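Local coordinates for protein reducing end xylose-releasing exo-oligoxylanase (Bacillus halodurans, PDB 1WU4) that hydrolyses xylooligosaccharides of three or more units, releasing xylose from the reducing end with inversion of anomeric configuration, at residues Pro300-Arg305 with Glu314-His319. The protein carries 1 engineered substitution. Residues are numbered along the deposited sequence; the frame is centred on the assembly and turned at random.
Sequences PEDYRR and EEKSLH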
ATOM      1  N   PRO A 300     -11.855   1.091 -19.814  1.00 14.65           N
ATOM      2  CA  PRO A 300     -10.748   1.788 -19.151  1.00 14.65           C
ATOM      3  C   PRO A 300     -10.514   3.204 -19.670  1.00 14.98           C
ATOM      4  O   PRO A 300     -10.274   4.129 -18.894  1.00 14.83           O
ATOM      5  CB  PRO A 300      -9.566   0.864 -19.414  1.00 15.71           C
ATOM      6  CG  PRO A 300     -10.207  -0.485 -19.330  1.00 16.36           C
ATOM      7  CD  PRO A 300     -11.474  -0.295 -20.143  1.00 16.50           C
ATOM      8  N   GLU A 301     -10.588   3.372 -20.986  1.00 15.52           N
ATOM      9  CA  GLU A 301     -10.377   4.679 -21.589  1.00 15.78           C
ATOM     10  C   GLU A 301     -11.434   5.679 -21.126  1.00 16.49           C
ATOM     11  O   GLU A 301     -11.236   6.893 -21.220  1.00 18.92           O
ATOM     12  CB  GLU A 301     -10.408   4.569 -23.118  1.00 20.08           C
ATOM     13  CG  GLU A 301      -9.432   3.550 -23.703  1.00 30.49           C
ATOM     14  CD  GLU A 301     -10.013   2.147 -23.794  1.00 34.81           C
ATOM     15  OE1 GLU A 301     -10.417   1.586 -22.754  1.00 35.64           O
ATOM     16  OE2 GLU A 301     -10.063   1.600 -24.916  1.00 39.57           O
ATOM     17  N   ASP A 302     -12.551   5.163 -20.617  1.00 14.39           N
ATOM     18  CA  ASP A 302     -13.648   6.004 -20.152  1.00 17.68           C
ATOM     19  C   ASP A 302     -13.760   6.110 -18.630  1.00 14.37           C
ATOM     20  O   ASP A 302     -14.651   6.794 -18.125  1.00 15.16           O
ATOM     21  CB  ASP A 302     -14.973   5.490 -20.729  1.00 19.32           C
ATOM     22  CG  ASP A 302     -16.144   6.410 -20.423  1.00 22.01           C
ATOM     23  OD1 ASP A 302     -16.088   7.598 -20.808  1.00 23.32           O
ATOM     24  OD2 ASP A 302     -17.122   5.944 -19.800  1.00 25.33           O
ATOM     25  N   TYR A 303     -12.875   5.435 -17.896  1.00 12.21           N
ATOM     26  CA  TYR A 303     -12.920   5.501 -16.435  1.00 11.09           C
ATOM     27  C   TYR A 303     -12.880   6.960 -15.984  1.00 11.62           C
ATOM     28  O   TYR A 303     -12.062   7.747 -16.463  1.00 11.30           O
ATOM     29  CB  TYR A 303     -11.734   4.768 -15.801  1.00 11.43           C
ATOM     30  CG  TYR A 303     -11.723   3.257 -15.922  1.00 11.44           C
ATOM     31  CD1 TYR A 303     -12.867   2.536 -16.275  1.00 11.59           C
ATOM     32  CD2 TYR A 303     -10.565   2.545 -15.626  1.00 11.40           C
ATOM     33  CE1 TYR A 303     -12.846   1.134 -16.321  1.00 11.40           C
ATOM     34  CE2 TYR A 303     -10.533   1.165 -15.668  1.00 10.80           C
ATOM     35  CZ  TYR A 303     -11.671   0.459 -16.011  1.00  9.70           C
ATOM     36  OH  TYR A 303     -11.604  -0.915 -16.022  1.00 12.83           O
ATOM     37  N   ARG A 304     -13.755   7.310 -15.048  1.00 10.87           N
ATOM     38  CA  ARG A 304     -13.840   8.675 -14.536  1.00 11.50           C
ATOM     39  C   ARG A 304     -13.635   8.708 -13.035  1.00 10.03           C
ATOM     40  O   ARG A 304     -13.307   7.703 -12.406  1.00 10.54           O
ATOM     41  CB  ARG A 304     -15.240   9.253 -14.771  1.00 13.53           C
ATOM     42  CG  ARG A 304     -15.869   8.978 -16.116  1.00 12.17           C
ATOM     43  CD  ARG A 304     -15.174   9.740 -17.217  1.00 13.38           C
ATOM     44  NE  ARG A 304     -15.890   9.600 -18.480  1.00 15.32           N
ATOM     45  CZ  ARG A 304     -17.035  10.214 -18.766  1.00 16.86           C
ATOM     46  NH1 ARG A 304     -17.602  11.024 -17.878  1.00 17.91           N
ATOM     47  NH2 ARG A 304     -17.621  10.014 -19.940  1.00 19.81           N
ATOM     48  N   ARG A 305     -13.820   9.902 -12.485  1.00 13.06           N
ATOM     49  CA  ARG A 305     -13.817  10.101 -11.050  1.00 10.68           C
ATOM     50  C   ARG A 305     -15.315   9.859 -10.840  1.00  9.91           C
ATOM     51  O   ARG A 305     -16.130  10.308 -11.654  1.00 10.91           O
ATOM     52  CB  ARG A 305     -13.486  11.550 -10.679  1.00 10.71           C
ATOM     53  CG  ARG A 305     -13.628  11.848  -9.181  1.00 10.98           C
ATOM     54  CD  ARG A 305     -13.632  13.343  -8.883  1.00  9.36           C
ATOM     55  NE  ARG A 305     -12.362  13.995  -9.193  1.00  9.59           N
ATOM     56  CZ  ARG A 305     -11.311  14.034  -8.380  1.00 10.67           C
ATOM     57  NH1 ARG A 305     -11.358  13.456  -7.187  1.00 13.09           N
ATOM     58  NH2 ARG A 305     -10.211  14.672  -8.755  1.00 11.20           N
ATOM     59  N   GLU A 314     -17.104  14.418 -15.184  1.00 12.98           N
ATOM     60  CA  GLU A 314     -16.570  14.505 -16.536  1.00 13.73           C
ATOM     61  C   GLU A 314     -15.097  14.113 -16.494  1.00 12.10           C
ATOM     62  O   GLU A 314     -14.585  13.488 -17.421  1.00 13.41           O
ATOM     63  CB  GLU A 314     -16.692  15.927 -17.084  1.00 17.98           C
ATOM     64  CG  GLU A 314     -18.104  16.355 -17.433  1.00 26.20           C
ATOM     65  CD  GLU A 314     -18.140  17.716 -18.098  1.00 33.74           C
ATOM     66  OE1 GLU A 314     -17.475  17.885 -19.143  1.00 38.05           O
ATOM     67  OE2 GLU A 314     -18.831  18.618 -17.578  1.00 37.94           O
ATOM     68  N   GLU A 315     -14.425  14.480 -15.407  1.00 12.26           N
ATOM     69  CA  GLU A 315     -13.005  14.184 -15.250  1.00 10.66           C
ATOM     70  C   GLU A 315     -12.677  12.700 -15.349  1.00 13.85           C
ATOM     71  O   GLU A 315     -13.310  11.858 -14.708  1.00 12.09           O
ATOM     72  CB  GLU A 315     -12.485  14.729 -13.912  1.00 12.86           C
ATOM     73  CG  GLU A 315     -11.031  14.348 -13.639  1.00 13.89           C
ATOM     74  CD  GLU A 315     -10.459  14.984 -12.386  1.00 14.77           C
ATOM     75  OE1 GLU A 315     -11.217  15.230 -11.424  1.00 13.73           O
ATOM     76  OE2 GLU A 315      -9.232  15.224 -12.358  1.00 16.88           O
ATOM     77  N   LYS A 316     -11.678  12.389 -16.167  1.00 12.52           N
ATOM     78  CA  LYS A 316     -11.239  11.015 -16.345  1.00 11.37           C
ATOM     79  C   LYS A 316     -10.310  10.618 -15.207  1.00 12.70           C
ATOM     80  O   LYS A 316      -9.695  11.466 -14.559  1.00 11.90           O
ATOM     81  CB  LYS A 316     -10.472  10.860 -17.662  1.00 14.13           C
ATOM     82  CG  LYS A 316     -11.287  11.075 -18.924  1.00 18.58           C
ATOM     83  CD  LYS A 316     -12.256   9.934 -19.163  1.00 22.80           C
ATOM     84  CE  LYS A 316     -12.885  10.035 -20.543  1.00 25.43           C
ATOM     85  NZ  LYS A 316     -11.852   9.955 -21.615  1.00 26.37           N
ATOM     86  N   SER A 317     -10.223   9.318 -14.965  1.00 11.71           N
ATOM     87  CA  SER A 317      -9.318   8.796 -13.958  1.00 10.40           C
ATOM     88  C   SER A 317      -7.922   9.227 -14.397  1.00 10.27           C
ATOM     89  O   SER A 317      -7.605   9.183 -15.588  1.00 11.97           O
ATOM     90  CB  SER A 317      -9.398   7.270 -13.936  1.00 10.60           C
ATOM     91  OG  SER A 317      -8.321   6.708 -13.207  1.00  9.86           O
ATOM     92  N   LEU A 318      -7.095   9.651 -13.449  1.00  9.80           N
ATOM     93  CA  LEU A 318      -5.737  10.059 -13.781  1.00  9.79           C
ATOM     94  C   LEU A 318      -4.815   8.844 -13.772  1.00 10.15           C
ATOM     95  O   LEU A 318      -3.678   8.917 -14.240  1.00 11.50           O
ATOM     96  CB  LEU A 318      -5.230  11.098 -12.778  1.00 13.32           C
ATOM     97  CG  LEU A 318      -5.784  12.516 -12.943  1.00 15.39           C
ATOM     98  CD1 LEU A 318      -5.358  13.372 -11.762  1.00 17.98           C
ATOM     99  CD2 LEU A 318      -5.278  13.113 -14.248  1.00 18.36           C
ATOM    100  N   HIS A 319      -5.317   7.724 -13.255  1.00  9.79           N
ATOM    101  CA  HIS A 319      -4.528   6.499 -13.158  1.00 10.40           C
ATOM    102  C   HIS A 319      -5.356   5.254 -13.486  1.00 10.83           C
ATOM    103  O   HIS A 319      -5.522   4.371 -12.645  1.00 10.84           O
ATOM    104  CB  HIS A 319      -3.953   6.386 -11.741  1.00 11.21           C
ATOM    105  CG  HIS A 319      -3.096   7.547 -11.348  1.00 10.79           C
ATOM    106  ND1 HIS A 319      -1.820   7.728 -11.835  1.00 10.79           N
ATOM    107  CD2 HIS A 319      -3.345   8.608 -10.543  1.00 11.35           C
ATOM    108  CE1 HIS A 319      -1.320   8.850 -11.348  1.00 11.04           C
ATOM    109  NE2 HIS A 319      -2.225   9.403 -10.561  1.00 13.81           N
TER
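Lys316 crosses the aliphatic part of Arg304 at a slant, the two CD atoms 3.5 Å apart. Bends at chi2 and chi4 carry the ammonium on to the 3-10 segment 300-302, where Lys316 NZ donates to Glu301 O at 3.1 Å; a C=O...N angle of 159°, in the carbonyl plane, supports a genuine bond. Arg304, itself bent at chi2, folds back on the 3-10 segment just before it: NE and NH2 both reach Asp302 OD1, NH2 on the syn lone pair at 3.0 Å, NE from well above the carboxylate plane, while NH1 donates to Phe313 O. This fixes the guanidinium beside Lys316, where the nearby carboxylate of Asp302 probably offsets the like charges of Arg304 and Lys316.

The backbones meet at one antiparallel, non-hydrogen-bonded pair, Arg304 with Lys316, flanked by two bonds. Ser317 N gives Tyr303 O a nearly straight bond (2.8 Å, 170° at the hydrogen), although it comes from above the carbonyl plane; Arg305 N donates to Glu315 O at 3.0 Å. Arg305 then turns side-on to the extended Glu315 side chain. Arg305 NE and NH2 approach Glu315 OE1 from the same face of the carboxylate, at 2.8 and 2.9 Å, and OE1 lies in the guanidinium plane at its edge. Phe261 adds a cation-pi contact to Arg305, whose side chain is about 9 Å from that of Asp263, the probable proton acceptor.

Ser317 OG bonds to Tyr265 OH and accepts from His319 N, an ST turn leading to the N-cap of helix 320-329. Tyr303 packs on that helix and meets Phe295 edge-to-face. The contact joins the start of strand 304-306 to the corner after strand 312-313, in the connection between helices 282-295 and 320-329 of the (alpha/alpha)6 barrel.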